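Local structure of amidase (Bacillus anthracis, 5EWQ) at residues E20-P25 with H78-I83; H27-G32 with I70-I75; E430-E435 with V456-V461; E224-I229 with V357-T362; F319-Q324 with K334-L339. The protein probably hydrolyses carbon-nitrogen amide bonds as a member of the amidase signature family, although its natural substrate is not established. All coordinates share one frame; numbering follows the deposited sequence.

Contact 1: residues E20-P25 with H78-I83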
# COMPACT_ATOMS: atom_id res chain seq x y z
N GLU A 20 -18.84 1.23 15.15
CA GLU A 20 -20.05 1.56 14.40
C GLU A 20 -19.77 2.48 13.21
O GLU A 20 -20.66 2.75 12.41
CB GLU A 20 -21.09 2.19 15.32
CG GLU A 20 -21.65 1.25 16.37
CD GLU A 20 -22.38 0.07 15.77
OE1 GLU A 20 -23.01 0.24 14.70
OE2 GLU A 20 -22.33 -1.03 16.36
N ARG A 21 -18.53 2.95 13.11
CA ARG A 21 -18.11 3.77 11.99
C ARG A 21 -18.12 2.95 10.70
O ARG A 21 -18.37 3.48 9.61
CB ARG A 21 -16.72 4.36 12.24
CG ARG A 21 -16.13 5.12 11.07
CD ARG A 21 -14.73 5.62 11.39
NE ARG A 21 -14.74 6.71 12.36
CZ ARG A 21 -14.75 8.00 12.03
NH1 ARG A 21 -14.76 8.36 10.76
NH2 ARG A 21 -14.76 8.93 12.98
N VAL A 22 -17.84 1.66 10.83
CA VAL A 22 -17.76 0.76 9.69
C VAL A 22 -19.03 -0.08 9.54
O VAL A 22 -19.53 -0.28 8.43
CB VAL A 22 -16.54 -0.17 9.80
CG1 VAL A 22 -16.54 -1.22 8.70
CG2 VAL A 22 -15.25 0.64 9.77
N LEU A 23 -19.56 -0.55 10.66
CA LEU A 23 -20.71 -1.45 10.66
C LEU A 23 -21.99 -0.79 10.14
O LEU A 23 -22.72 -1.39 9.35
CB LEU A 23 -20.95 -2.01 12.06
CG LEU A 23 -19.89 -2.97 12.60
CD1 LEU A 23 -20.26 -3.45 13.99
CD2 LEU A 23 -19.71 -4.14 11.64
N GLN A 24 -22.25 0.43 10.59
CA GLN A 24 -23.48 1.14 10.21
C GLN A 24 -23.58 1.44 8.71
O GLN A 24 -24.66 1.28 8.13
CB GLN A 24 -23.62 2.43 11.02
CG GLN A 24 -24.13 2.21 12.43
CD GLN A 24 -24.23 3.50 13.22
OE1 GLN A 24 -23.81 4.56 12.77
NE2 GLN A 24 -24.81 3.42 14.42
N PRO A 25 -22.49 1.90 8.07
CA PRO A 25 -22.60 2.02 6.61
C PRO A 25 -22.85 0.67 5.93
O PRO A 25 -23.55 0.61 4.93
CB PRO A 25 -21.24 2.59 6.20
CG PRO A 25 -20.76 3.32 7.40
CD PRO A 25 -21.23 2.49 8.56
N HIS A 78 -15.68 -10.31 9.55
CA HIS A 78 -14.29 -10.69 9.79
C HIS A 78 -13.40 -9.53 10.24
O HIS A 78 -12.47 -9.73 11.02
CB HIS A 78 -13.69 -11.32 8.53
CG HIS A 78 -14.30 -12.63 8.16
ND1 HIS A 78 -14.68 -13.56 9.10
CD2 HIS A 78 -14.59 -13.18 6.96
CE1 HIS A 78 -15.18 -14.62 8.50
NE2 HIS A 78 -15.14 -14.42 7.20
N ASP A 79 -13.69 -8.32 9.76
CA ASP A 79 -12.84 -7.18 10.08
C ASP A 79 -13.28 -6.49 11.37
O ASP A 79 -12.44 -6.13 12.20
CB ASP A 79 -12.84 -6.17 8.93
CG ASP A 79 -11.84 -5.04 9.15
OD1 ASP A 79 -10.64 -5.24 8.86
OD2 ASP A 79 -12.26 -3.96 9.62
N GLN A 80 -14.58 -6.31 11.54
CA GLN A 80 -15.12 -5.67 12.74
C GLN A 80 -15.77 -6.69 13.67
O GLN A 80 -16.20 -6.35 14.77
CB GLN A 80 -16.11 -4.57 12.36
CG GLN A 80 -15.51 -3.45 11.53
CD GLN A 80 -14.36 -2.75 12.24
OE1 GLN A 80 -14.49 -2.35 13.40
NE2 GLN A 80 -13.24 -2.61 11.55
N ASN A 81 -15.85 -7.93 13.21
CA ASN A 81 -16.34 -9.03 14.04
C ASN A 81 -15.53 -10.30 13.81
O ASN A 81 -14.60 -10.30 13.01
CB ASN A 81 -17.82 -9.29 13.78
CG ASN A 81 -18.71 -8.17 14.28
OD1 ASN A 81 -18.97 -8.05 15.47
ND2 ASN A 81 -19.19 -7.34 13.36
N GLY A 82 -15.89 -11.37 14.50
CA GLY A 82 -15.18 -12.62 14.39
C GLY A 82 -13.73 -12.48 14.81
O GLY A 82 -13.44 -12.11 15.95
N ILE A 83 -12.82 -12.75 13.88
CA ILE A 83 -11.39 -12.62 14.14
C ILE A 83 -11.03 -11.15 14.36
O ILE A 83 -10.03 -10.84 15.03
CB ILE A 83 -10.55 -13.21 12.98
CG1 ILE A 83 -9.08 -13.33 13.38
CG2 ILE A 83 -10.71 -12.39 11.71
CD1 ILE A 83 -8.84 -14.27 14.55
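Gln80 lies against Val22 and Leu23 of helix 20-28 and shows how a polar residue can pack with its stem and bond with its tip. Its CB meets the methyl CD2 of Leu23 at 3.7 Å. One carbon further, CG rests against Val22 CG1, also at 3.7 Å, where the two side chains cross at about a right angle. The chain then bends (chi2 -59°), which swings the amide past the valine; CD is still 4.2 Å from Val22 CB. Beyond that point the partners are polar: NE2 donates to Asp79 OD2 at 2.6 Å, with an N-H...O angle of 142°, and OE1 takes a hydrogen bond from Lys187. Asp79 is itself held by Ser87 and by the backbone N of Val88, at the start of strand 88-91. Next along the chain, Asn81 ND2 lies 3.7 Å from Leu23 CD2 while donating to the carbonyl O of Gln76, so the leucine covers an amide already bonded back to the last turns of helix 64-79. Helix 20-28 therefore offers only aliphatic groups to the loop just after helix 64-79, and the amides turn their bonding to other partners.

Contact 2: residues H27-G32 with I70-I75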
# COMPACT_ATOMS: atom_id res chain seq x y z
N HIS A 27 -24.38 -2.00 7.49
CA HIS A 27 -25.71 -2.42 7.90
C HIS A 27 -26.82 -1.70 7.12
O HIS A 27 -27.87 -2.29 6.85
CB HIS A 27 -25.90 -2.19 9.40
CG HIS A 27 -27.31 -2.35 9.87
ND1 HIS A 27 -28.09 -1.28 10.26
CD2 HIS A 27 -28.09 -3.45 10.01
CE1 HIS A 27 -29.29 -1.71 10.61
NE2 HIS A 27 -29.31 -3.03 10.47
N ASN A 28 -26.58 -0.44 6.78
CA ASN A 28 -27.58 0.36 6.07
C ASN A 28 -27.85 -0.14 4.66
O ASN A 28 -29.00 -0.21 4.23
CB ASN A 28 -27.15 1.83 6.03
CG ASN A 28 -27.30 2.52 7.37
OD1 ASN A 28 -28.15 2.15 8.18
ND2 ASN A 28 -26.48 3.53 7.61
N GLN A 29 -26.79 -0.49 3.94
CA GLN A 29 -26.93 -0.93 2.55
C GLN A 29 -26.91 -2.45 2.43
O GLN A 29 -26.59 -3.00 1.37
CB GLN A 29 -25.83 -0.31 1.68
CG GLN A 29 -24.42 -0.59 2.16
CD GLN A 29 -23.40 0.34 1.53
OE1 GLN A 29 -23.66 0.96 0.50
NE2 GLN A 29 -22.23 0.43 2.14
N LEU A 30 -27.26 -3.13 3.52
CA LEU A 30 -27.40 -4.59 3.50
C LEU A 30 -28.71 -5.02 4.16
O LEU A 30 -28.80 -6.10 4.74
CB LEU A 30 -26.22 -5.26 4.20
CG LEU A 30 -24.90 -5.36 3.44
CD1 LEU A 30 -23.93 -6.29 4.16
CD2 LEU A 30 -25.13 -5.83 2.01
N LYS A 31 -29.72 -4.16 4.06
CA LYS A 31 -31.05 -4.50 4.57
C LYS A 31 -31.86 -5.22 3.50
O LYS A 31 -32.59 -6.16 3.79
CB LYS A 31 -31.79 -3.24 5.04
CG LYS A 31 -31.19 -2.60 6.28
CD LYS A 31 -32.05 -1.43 6.76
CE LYS A 31 -31.48 -0.81 8.03
NZ LYS A 31 -32.32 0.32 8.51
N GLY A 32 -31.71 -4.76 2.26
CA GLY A 32 -32.39 -5.38 1.13
C GLY A 32 -31.48 -6.30 0.35
O GLY A 32 -31.33 -6.17 -0.86
N ILE A 70 -20.60 -8.85 -1.06
CA ILE A 70 -19.76 -9.88 -0.46
C ILE A 70 -18.66 -9.27 0.40
O ILE A 70 -18.44 -9.68 1.54
CB ILE A 70 -19.13 -10.79 -1.53
CG1 ILE A 70 -20.21 -11.53 -2.31
CG2 ILE A 70 -18.17 -11.78 -0.89
CD1 ILE A 70 -19.68 -12.40 -3.42
N TYR A 71 -17.97 -8.28 -0.16
CA TYR A 71 -16.88 -7.61 0.55
C TYR A 71 -17.37 -6.92 1.82
O TYR A 71 -16.76 -7.06 2.88
CB TYR A 71 -16.20 -6.59 -0.37
CG TYR A 71 -15.39 -7.24 -1.47
CD1 TYR A 71 -14.57 -8.32 -1.20
CD2 TYR A 71 -15.45 -6.77 -2.77
CE1 TYR A 71 -13.82 -8.92 -2.19
CE2 TYR A 71 -14.70 -7.37 -3.78
CZ TYR A 71 -13.89 -8.44 -3.48
OH TYR A 71 -13.15 -9.04 -4.47
N LEU A 72 -18.47 -6.18 1.71
CA LEU A 72 -19.07 -5.51 2.86
C LEU A 72 -19.48 -6.52 3.92
O LEU A 72 -19.34 -6.27 5.12
CB LEU A 72 -20.28 -4.68 2.43
CG LEU A 72 -20.01 -3.50 1.50
CD1 LEU A 72 -21.31 -2.79 1.15
CD2 LEU A 72 -19.02 -2.54 2.12
N PHE A 73 -19.98 -7.67 3.48
CA PHE A 73 -20.39 -8.73 4.38
C PHE A 73 -19.18 -9.34 5.09
O PHE A 73 -19.25 -9.66 6.28
CB PHE A 73 -21.16 -9.81 3.62
CG PHE A 73 -21.60 -10.97 4.48
CD1 PHE A 73 -22.58 -10.80 5.44
CD2 PHE A 73 -21.03 -12.22 4.32
CE1 PHE A 73 -22.99 -11.86 6.23
CE2 PHE A 73 -21.43 -13.29 5.11
CZ PHE A 73 -22.41 -13.11 6.06
N ARG A 74 -18.08 -9.49 4.36
CA ARG A 74 -16.86 -10.04 4.93
C ARG A 74 -16.21 -9.08 5.91
O ARG A 74 -15.70 -9.49 6.95
CB ARG A 74 -15.87 -10.40 3.82
CG ARG A 74 -16.31 -11.58 2.96
CD ARG A 74 -15.23 -11.96 1.95
NE ARG A 74 -13.98 -12.32 2.60
CZ ARG A 74 -13.69 -13.55 3.02
NH1 ARG A 74 -14.56 -14.53 2.86
NH2 ARG A 74 -12.52 -13.79 3.61
N ILE A 75 -16.25 -7.79 5.59
CA ILE A 75 -15.72 -6.76 6.49
C ILE A 75 -16.54 -6.73 7.78
O ILE A 75 -15.99 -6.54 8.87
CB ILE A 75 -15.74 -5.37 5.82
CG1 ILE A 75 -14.80 -5.34 4.61
CG2 ILE A 75 -15.32 -4.28 6.81
CD1 ILE A 75 -14.84 -4.05 3.83
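The side-chain amide of Gln29 has Leu72 over one of its faces: the methyl CD1 stands 3.5 Å from Gln29 NE2 and 3.8 Å from Gln29 CD, above the amide plane and displaced toward the nitrogen. The polar atoms are used elsewhere, NE2 donating to the carbonyl O of Asn92, just beyond strand 88-91, and OE1 accepting from the N of Met96, at the start of helix 95-104. In the amidase fold, where helices pack around a central mixed sheet, this is a helix-end contact: the chain leaving helix 20-28 is laid against the middle of helix 64-79. Gln29, the first residue to depart from helical backbone angles, holds CG between its backbone N and carbonyl carbon (chi1 56°), with the chain extended beyond. That course carries the amide across Leu72 at about a right angle, and Gln29 CG itself passes 3.9 Å from Leu72 CD1. Leu72 reaches further, to Ile26 and Ile91, joining both helices to the strand.

Leu30 makes the more purely apolar half of the contact. Its backbone N is weakly bonded to His27 O, at 3.5 Å, as the chain leaves the helix. The Phe73 ring contributes little, though a bound acetate, probably from crystallisation, lies about 4 Å from that side chain. Leu30 CD1 settles instead near the helix backbone, 4.3 Å from Leu72 CB and 4.2 Å from Phe73 N.

Contact 3: residues E430-E435 with V456-V461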
# COMPACT_ATOMS: atom_id res chain seq x y z
N GLU A 430 22.23 11.34 -4.55
CA GLU A 430 23.38 11.04 -5.40
C GLU A 430 24.12 9.79 -4.93
O GLU A 430 24.71 9.07 -5.73
CB GLU A 430 24.34 12.23 -5.43
CG GLU A 430 23.79 13.43 -6.19
CD GLU A 430 24.75 14.61 -6.17
OE1 GLU A 430 25.54 14.73 -5.22
OE2 GLU A 430 24.70 15.42 -7.12
N ASN A 431 24.08 9.53 -3.62
CA ASN A 431 24.71 8.33 -3.07
C ASN A 431 23.93 7.07 -3.39
O ASN A 431 24.49 6.08 -3.86
CB ASN A 431 24.87 8.47 -1.55
CG ASN A 431 25.95 9.47 -1.17
OD1 ASN A 431 26.38 10.28 -1.99
ND2 ASN A 431 26.39 9.42 0.08
N ALA A 432 22.62 7.11 -3.13
CA ALA A 432 21.76 5.95 -3.34
C ALA A 432 21.65 5.60 -4.82
O ALA A 432 21.66 4.42 -5.19
CB ALA A 432 20.38 6.21 -2.75
N LYS A 433 21.53 6.62 -5.66
CA LYS A 433 21.39 6.41 -7.10
C LYS A 433 22.66 5.81 -7.69
O LYS A 433 22.59 4.96 -8.58
CB LYS A 433 21.05 7.73 -7.80
CG LYS A 433 20.59 7.59 -9.24
CD LYS A 433 20.14 8.93 -9.80
CE LYS A 433 19.62 8.79 -11.22
NZ LYS A 433 19.17 10.10 -11.77
N LYS A 434 23.81 6.24 -7.18
CA LYS A 434 25.09 5.71 -7.64
C LYS A 434 25.30 4.29 -7.12
O LYS A 434 25.85 3.44 -7.82
CB LYS A 434 26.24 6.61 -7.19
N GLU A 435 24.87 4.04 -5.89
CA GLU A 435 25.00 2.73 -5.28
C GLU A 435 24.16 1.69 -6.01
O GLU A 435 24.58 0.55 -6.20
CB GLU A 435 24.59 2.78 -3.80
CG GLU A 435 24.69 1.45 -3.08
CD GLU A 435 26.11 0.93 -2.99
OE1 GLU A 435 26.79 1.24 -1.99
OE2 GLU A 435 26.54 0.20 -3.91
N VAL A 456 15.53 -1.04 1.83
CA VAL A 456 14.57 -0.14 1.20
C VAL A 456 15.07 1.30 1.20
O VAL A 456 14.66 2.11 0.37
CB VAL A 456 13.20 -0.20 1.91
CG1 VAL A 456 12.14 0.52 1.10
CG2 VAL A 456 12.80 -1.64 2.14
N LEU A 457 15.97 1.61 2.14
CA LEU A 457 16.48 2.96 2.32
C LEU A 457 17.03 3.58 1.04
O LEU A 457 16.75 4.74 0.73
CB LEU A 457 17.58 2.96 3.40
CG LEU A 457 18.31 4.29 3.62
CD1 LEU A 457 17.33 5.38 4.02
CD2 LEU A 457 19.39 4.13 4.68
N LEU A 458 17.81 2.81 0.29
CA LEU A 458 18.47 3.32 -0.90
C LEU A 458 17.50 3.51 -2.07
O LEU A 458 17.51 4.55 -2.72
CB LEU A 458 19.61 2.38 -1.32
CG LEU A 458 20.66 2.10 -0.25
CD1 LEU A 458 21.77 1.23 -0.80
CD2 LEU A 458 21.22 3.40 0.31
N SER A 459 16.68 2.50 -2.32
CA SER A 459 15.76 2.53 -3.46
C SER A 459 14.66 3.58 -3.29
O SER A 459 14.13 4.09 -4.28
CB SER A 459 15.14 1.15 -3.68
OG SER A 459 14.47 0.70 -2.51
N ALA A 460 14.33 3.89 -2.04
CA ALA A 460 13.29 4.87 -1.76
C ALA A 460 13.79 6.29 -2.01
O ALA A 460 13.10 7.12 -2.60
CB ALA A 460 12.80 4.73 -0.33
N VAL A 461 15.01 6.57 -1.55
CA VAL A 461 15.61 7.89 -1.72
C VAL A 461 15.97 8.15 -3.18
O VAL A 461 15.74 9.24 -3.70
CB VAL A 461 16.88 8.04 -0.84
CG1 VAL A 461 17.59 9.35 -1.15
CG2 VAL A 461 16.52 7.96 0.63
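A crossed helix pair brings the long helix 418-437 and the short helix 457-462 together in the amidase fold, with Ala432 facing Leu458 where they meet. The short segments 430-435 and 457-461 have axes 8.3 Å apart and cross at -111°. The small residue at the crossing is consistent with this close approach: the CA atoms of Ala432 and Leu458 are 4.9 Å apart, and the methyl CB of Ala432 lies 3.3 Å from the carbonyl O of Leu458. That same methyl is 4.2 Å from Leu458 CB and 4.4 Å from Val461 CB, so it lies against the backbone of the second helix and touches residues one turn apart. Glu435, one turn after Ala432, adds only its aliphatic part. Its CG, anti to the backbone N (chi1 180°), touches Leu458 CD1 at 3.7 Å; the chain then bends at chi2 and OE1 forms a weak hydrogen bond with the N of Asn353. Leu458 is enclosed further by Leu436, Asn354 and Val357. In chain order, strand 447-451 of the central sheet separates the two helices, and helix 457-462 lies between that strand and strand 466-473.

Contact 4: residues E224-I229 with V357-T362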
# COMPACT_ATOMS: atom_id res chain seq x y z
N GLU A 224 3.98 5.06 0.52
CA GLU A 224 5.27 4.70 1.08
C GLU A 224 6.25 5.87 1.11
O GLU A 224 6.49 6.53 0.10
CB GLU A 224 5.90 3.55 0.29
CG GLU A 224 7.34 3.27 0.68
CD GLU A 224 7.93 2.06 -0.02
OE1 GLU A 224 7.15 1.23 -0.53
OE2 GLU A 224 9.17 1.95 -0.06
N THR A 225 6.82 6.11 2.29
CA THR A 225 7.94 7.02 2.43
C THR A 225 9.23 6.21 2.39
O THR A 225 10.14 6.50 1.62
CB THR A 225 7.87 7.83 3.74
OG1 THR A 225 6.75 8.73 3.69
CG2 THR A 225 9.14 8.63 3.94
N THR A 226 9.29 5.18 3.23
CA THR A 226 10.41 4.24 3.23
C THR A 226 9.95 2.86 3.69
O THR A 226 9.99 2.54 4.88
CB THR A 226 11.56 4.73 4.14
OG1 THR A 226 11.93 6.06 3.77
CG2 THR A 226 12.77 3.82 4.00
N GLY A 227 9.52 2.04 2.74
CA GLY A 227 9.12 0.67 3.02
C GLY A 227 7.68 0.51 3.46
O GLY A 227 7.23 -0.61 3.73
N SER A 228 6.93 1.61 3.52
CA SER A 228 5.56 1.57 4.04
C SER A 228 4.59 0.80 3.14
O SER A 228 3.43 0.62 3.51
CB SER A 228 5.04 2.99 4.26
OG SER A 228 5.62 3.57 5.42
N ILE A 229 5.05 0.35 1.98
CA ILE A 229 4.21 -0.46 1.10
C ILE A 229 4.72 -1.89 0.98
O ILE A 229 3.97 -2.84 1.17
CB ILE A 229 4.10 0.16 -0.31
CG1 ILE A 229 3.16 1.37 -0.30
CG2 ILE A 229 3.60 -0.86 -1.31
CD1 ILE A 229 3.01 2.04 -1.64
N VAL A 357 23.41 8.25 3.24
CA VAL A 357 22.01 8.28 2.85
C VAL A 357 21.12 8.46 4.08
O VAL A 357 20.81 7.51 4.79
CB VAL A 357 21.60 7.00 2.11
CG1 VAL A 357 20.15 7.09 1.63
CG2 VAL A 357 22.53 6.75 0.93
N ASP A 358 20.72 9.71 4.33
CA ASP A 358 19.93 10.04 5.50
C ASP A 358 18.44 9.82 5.25
O ASP A 358 17.97 9.93 4.12
CB ASP A 358 20.19 11.49 5.92
CG ASP A 358 19.37 11.90 7.13
OD1 ASP A 358 19.86 11.74 8.27
OD2 ASP A 358 18.24 12.40 6.94
N ASN A 359 17.71 9.52 6.32
CA ASN A 359 16.27 9.30 6.23
C ASN A 359 15.51 10.07 7.31
O ASN A 359 14.49 10.70 7.04
CB ASN A 359 15.95 7.81 6.34
CG ASN A 359 14.50 7.50 6.02
OD1 ASN A 359 13.86 8.20 5.23
ND2 ASN A 359 13.98 6.44 6.63
N LEU A 360 16.03 10.03 8.54
CA LEU A 360 15.36 10.61 9.69
C LEU A 360 15.32 12.14 9.65
O LEU A 360 14.27 12.75 9.84
CB LEU A 360 16.03 10.15 10.98
CG LEU A 360 16.05 8.64 11.22
CD1 LEU A 360 16.62 8.32 12.60
CD2 LEU A 360 14.66 8.05 11.07
N GLN A 361 16.48 12.76 9.41
CA GLN A 361 16.57 14.22 9.36
C GLN A 361 15.74 14.79 8.22
O GLN A 361 15.20 15.89 8.31
CB GLN A 361 18.03 14.66 9.22
CG GLN A 361 18.88 14.37 10.44
CD GLN A 361 20.30 14.89 10.29
OE1 GLN A 361 20.69 15.36 9.22
NE2 GLN A 361 21.08 14.81 11.37
N THR A 362 15.63 14.02 7.13
CA THR A 362 14.81 14.40 6.00
C THR A 362 13.34 14.46 6.42
O THR A 362 12.57 15.29 5.93
CB THR A 362 14.97 13.42 4.82
OG1 THR A 362 16.36 13.29 4.49
CG2 THR A 362 14.21 13.89 3.60
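Thr226 and Asn359 approach from opposite directions, with Thr226 OG1 3.2 Å from Asn359 OD1. The hydrogen bond is weak and its proton uncertain, because Thr225 O, 2.8 Å from Thr226 OG1, competes weakly for it. Asn359 ND2 also lies 3.9 Å from Thr226 CG2. Thr226 belongs to the loop after strand 219-223 whose sequence, Thr-Gly-Ser-Ile, resembles the amidase signature motif carrying the nucleophilic serine in relatives. Consistent with that, Ser228 OG is hydrogen-bonded to Ser204 OG in the serine-rich segment.

A second shell of bonds orders the backbone around both partners. The loop bends round the extended side chain of Glu224: OE2 accepts from Gly227 N at 2.8 Å, from 56° out of the carboxylate plane, and OE1 takes a weak bond from Ile229 N. Gly227 has a positive phi (86°), a backbone shape that favours glycine. Asn359 stands at the N-cap position of helix 360-377 without capping it by its side chain, and it packs on Leu260 and Leu457. The first turn is instead tied by Asp358, whose OD2 accepts from Thr362 N at 3.1 Å and, through its anti lone pair, from Thr362 OG1 at 3.2 Å.

Contact 5: residues F319-Q324 with K334-L339; sequences FSVDQQ and KIRKDL
Ile335 and Arg336 turn two successive side chains of helix 329-341 toward Phe319 and Val321, in the loop that leads from strand 314-317 into that helix. Lys334, before them, points elsewhere and pairs within its own helix, its NZ forming a salt bridge to Asp338 OD2 at 2.6 Å on the syn lone pair, with Asn507 as a further partner. Ile335 then supplies the buried half of the contact: its CG2 branch meets Phe319 CZ obliquely at 3.6 Å, and Ile335 CB is 4.0 Å from the same ring atom. The ring owes its course to a chi1 of 64°, which sets CG between the backbone N and the carbonyl carbon. Arg336 follows at the exposed side. Its chain bends at chi3 (-56°) and carries the guanidinium alongside Val321, whose CG2 lies over one face, 3.4 Å from Arg336 NE and 3.6 Å from Arg336 CZ. The methyl is offset toward the rim of this charged group, over a face that cannot hydrogen-bond as its N-H edge can. Strands 314-317 and 345-347 are parallel neighbours at one edge of the sheet, joined through this helix as a beta-alpha-beta unit; Phe319 also packs on Val449 and Ile451 of the adjoining strand 447-451.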
# COMPACT_ATOMS: atom_id res chain seq x y z
N PHE A 319 20.42 -10.86 -0.28
CA PHE A 319 20.39 -11.70 0.91
C PHE A 319 21.25 -12.94 0.72
O PHE A 319 21.48 -13.39 -0.41
CB PHE A 319 18.95 -12.11 1.25
CG PHE A 319 18.30 -12.97 0.20
CD1 PHE A 319 17.61 -12.39 -0.86
CD2 PHE A 319 18.35 -14.35 0.28
CE1 PHE A 319 17.01 -13.18 -1.82
CE2 PHE A 319 17.75 -15.14 -0.68
CZ PHE A 319 17.08 -14.56 -1.73
N SER A 320 21.72 -13.51 1.83
CA SER A 320 22.52 -14.73 1.79
C SER A 320 21.83 -15.84 2.57
O SER A 320 21.46 -15.66 3.73
CB SER A 320 23.92 -14.48 2.34
OG SER A 320 23.86 -13.89 3.63
N VAL A 321 21.65 -16.99 1.92
CA VAL A 321 20.95 -18.12 2.53
C VAL A 321 21.72 -18.70 3.71
O VAL A 321 21.13 -19.06 4.73
CB VAL A 321 20.69 -19.23 1.49
CG1 VAL A 321 19.94 -20.39 2.12
CG2 VAL A 321 19.91 -18.68 0.31
N ASP A 322 23.04 -18.79 3.56
CA ASP A 322 23.89 -19.39 4.58
C ASP A 322 23.89 -18.58 5.88
O ASP A 322 23.92 -19.14 6.97
CB ASP A 322 25.32 -19.54 4.06
N GLN A 323 23.86 -17.26 5.75
CA GLN A 323 23.91 -16.37 6.91
C GLN A 323 22.52 -16.18 7.51
O GLN A 323 22.36 -15.55 8.56
CB GLN A 323 24.52 -15.02 6.53
CG GLN A 323 25.08 -14.23 7.70
CD GLN A 323 25.66 -12.90 7.27
OE1 GLN A 323 25.35 -12.38 6.20
NE2 GLN A 323 26.53 -12.33 8.11
N GLN A 324 21.51 -16.72 6.84
CA GLN A 324 20.13 -16.60 7.30
C GLN A 324 19.87 -17.51 8.49
O GLN A 324 20.52 -18.55 8.64
CB GLN A 324 19.16 -16.92 6.16
CG GLN A 324 17.84 -16.17 6.25
CD GLN A 324 18.00 -14.69 5.99
OE1 GLN A 324 18.23 -14.27 4.85
NE2 GLN A 324 17.88 -13.88 7.04
N LYS A 334 14.40 -21.40 -1.28
CA LYS A 334 13.39 -21.63 -2.31
C LYS A 334 13.31 -20.44 -3.27
O LYS A 334 12.96 -20.60 -4.44
CB LYS A 334 12.02 -21.90 -1.68
CG LYS A 334 10.97 -22.36 -2.68
CD LYS A 334 9.63 -22.61 -2.00
CE LYS A 334 8.60 -23.11 -2.99
NZ LYS A 334 8.39 -22.15 -4.11
N ILE A 335 13.64 -19.26 -2.76
CA ILE A 335 13.66 -18.05 -3.59
C ILE A 335 14.70 -18.18 -4.70
O ILE A 335 14.42 -17.90 -5.86
CB ILE A 335 13.96 -16.79 -2.75
CG1 ILE A 335 12.83 -16.53 -1.76
CG2 ILE A 335 14.16 -15.58 -3.65
CD1 ILE A 335 13.03 -15.28 -0.92
N ARG A 336 15.90 -18.63 -4.33
CA ARG A 336 16.96 -18.85 -5.31
C ARG A 336 16.56 -19.91 -6.33
O ARG A 336 16.78 -19.74 -7.53
CB ARG A 336 18.26 -19.27 -4.62
CG ARG A 336 18.85 -18.23 -3.69
CD ARG A 336 20.30 -18.55 -3.35
NE ARG A 336 20.45 -19.88 -2.79
CZ ARG A 336 21.61 -20.38 -2.36
NH1 ARG A 336 21.66 -21.61 -1.86
NH2 ARG A 336 22.71 -19.65 -2.42
N LYS A 337 15.97 -21.00 -5.84
CA LYS A 337 15.54 -22.10 -6.70
C LYS A 337 14.51 -21.63 -7.72
O LYS A 337 14.67 -21.87 -8.92
CB LYS A 337 14.97 -23.24 -5.86
CG LYS A 337 14.36 -24.36 -6.68
CD LYS A 337 13.80 -25.47 -5.80
CE LYS A 337 13.08 -26.52 -6.62
NZ LYS A 337 13.97 -27.15 -7.63
N ASP A 338 13.47 -20.96 -7.25
CA ASP A 338 12.40 -20.48 -8.12
C ASP A 338 12.91 -19.48 -9.15
O ASP A 338 12.41 -19.44 -10.28
CB ASP A 338 11.28 -19.85 -7.29
CG ASP A 338 10.53 -20.87 -6.45
OD1 ASP A 338 10.44 -22.04 -6.88
OD2 ASP A 338 10.04 -20.50 -5.36
N LEU A 339 13.90 -18.69 -8.77
CA LEU A 339 14.52 -17.75 -9.70
C LEU A 339 15.34 -18.49 -10.75
O LEU A 339 15.31 -18.16 -11.93
CB LEU A 339 15.40 -16.74 -8.95
CG LEU A 339 14.67 -15.66 -8.14
CD1 LEU A 339 15.66 -14.76 -7.43
CD2 LEU A 339 13.75 -14.85 -9.04

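How the contacts relate
The five contacts fall into two groups and an outlier. Contacts 1 and 2 both join helices 20-28 and 64-79, their centres 10 Å apart, and they touch: Gln80 N probably bonds to Ile75 O. Both are partly buried and set glutamines against aliphatic groups, by the stem in contact 1 and by the amide face in contact 2. Contacts 3 and 4, 11 Å apart between centres and across the chain's centre from the first pair, touch through Val456, Leu457 and Leu458, yet differ sharply: contact 3 is buried and apolar, contact 4 a superficial polar pair. Contact 5 closes a local beta-alpha-beta link at the sheet's edge, grading from buried ring to exposed guanidinium.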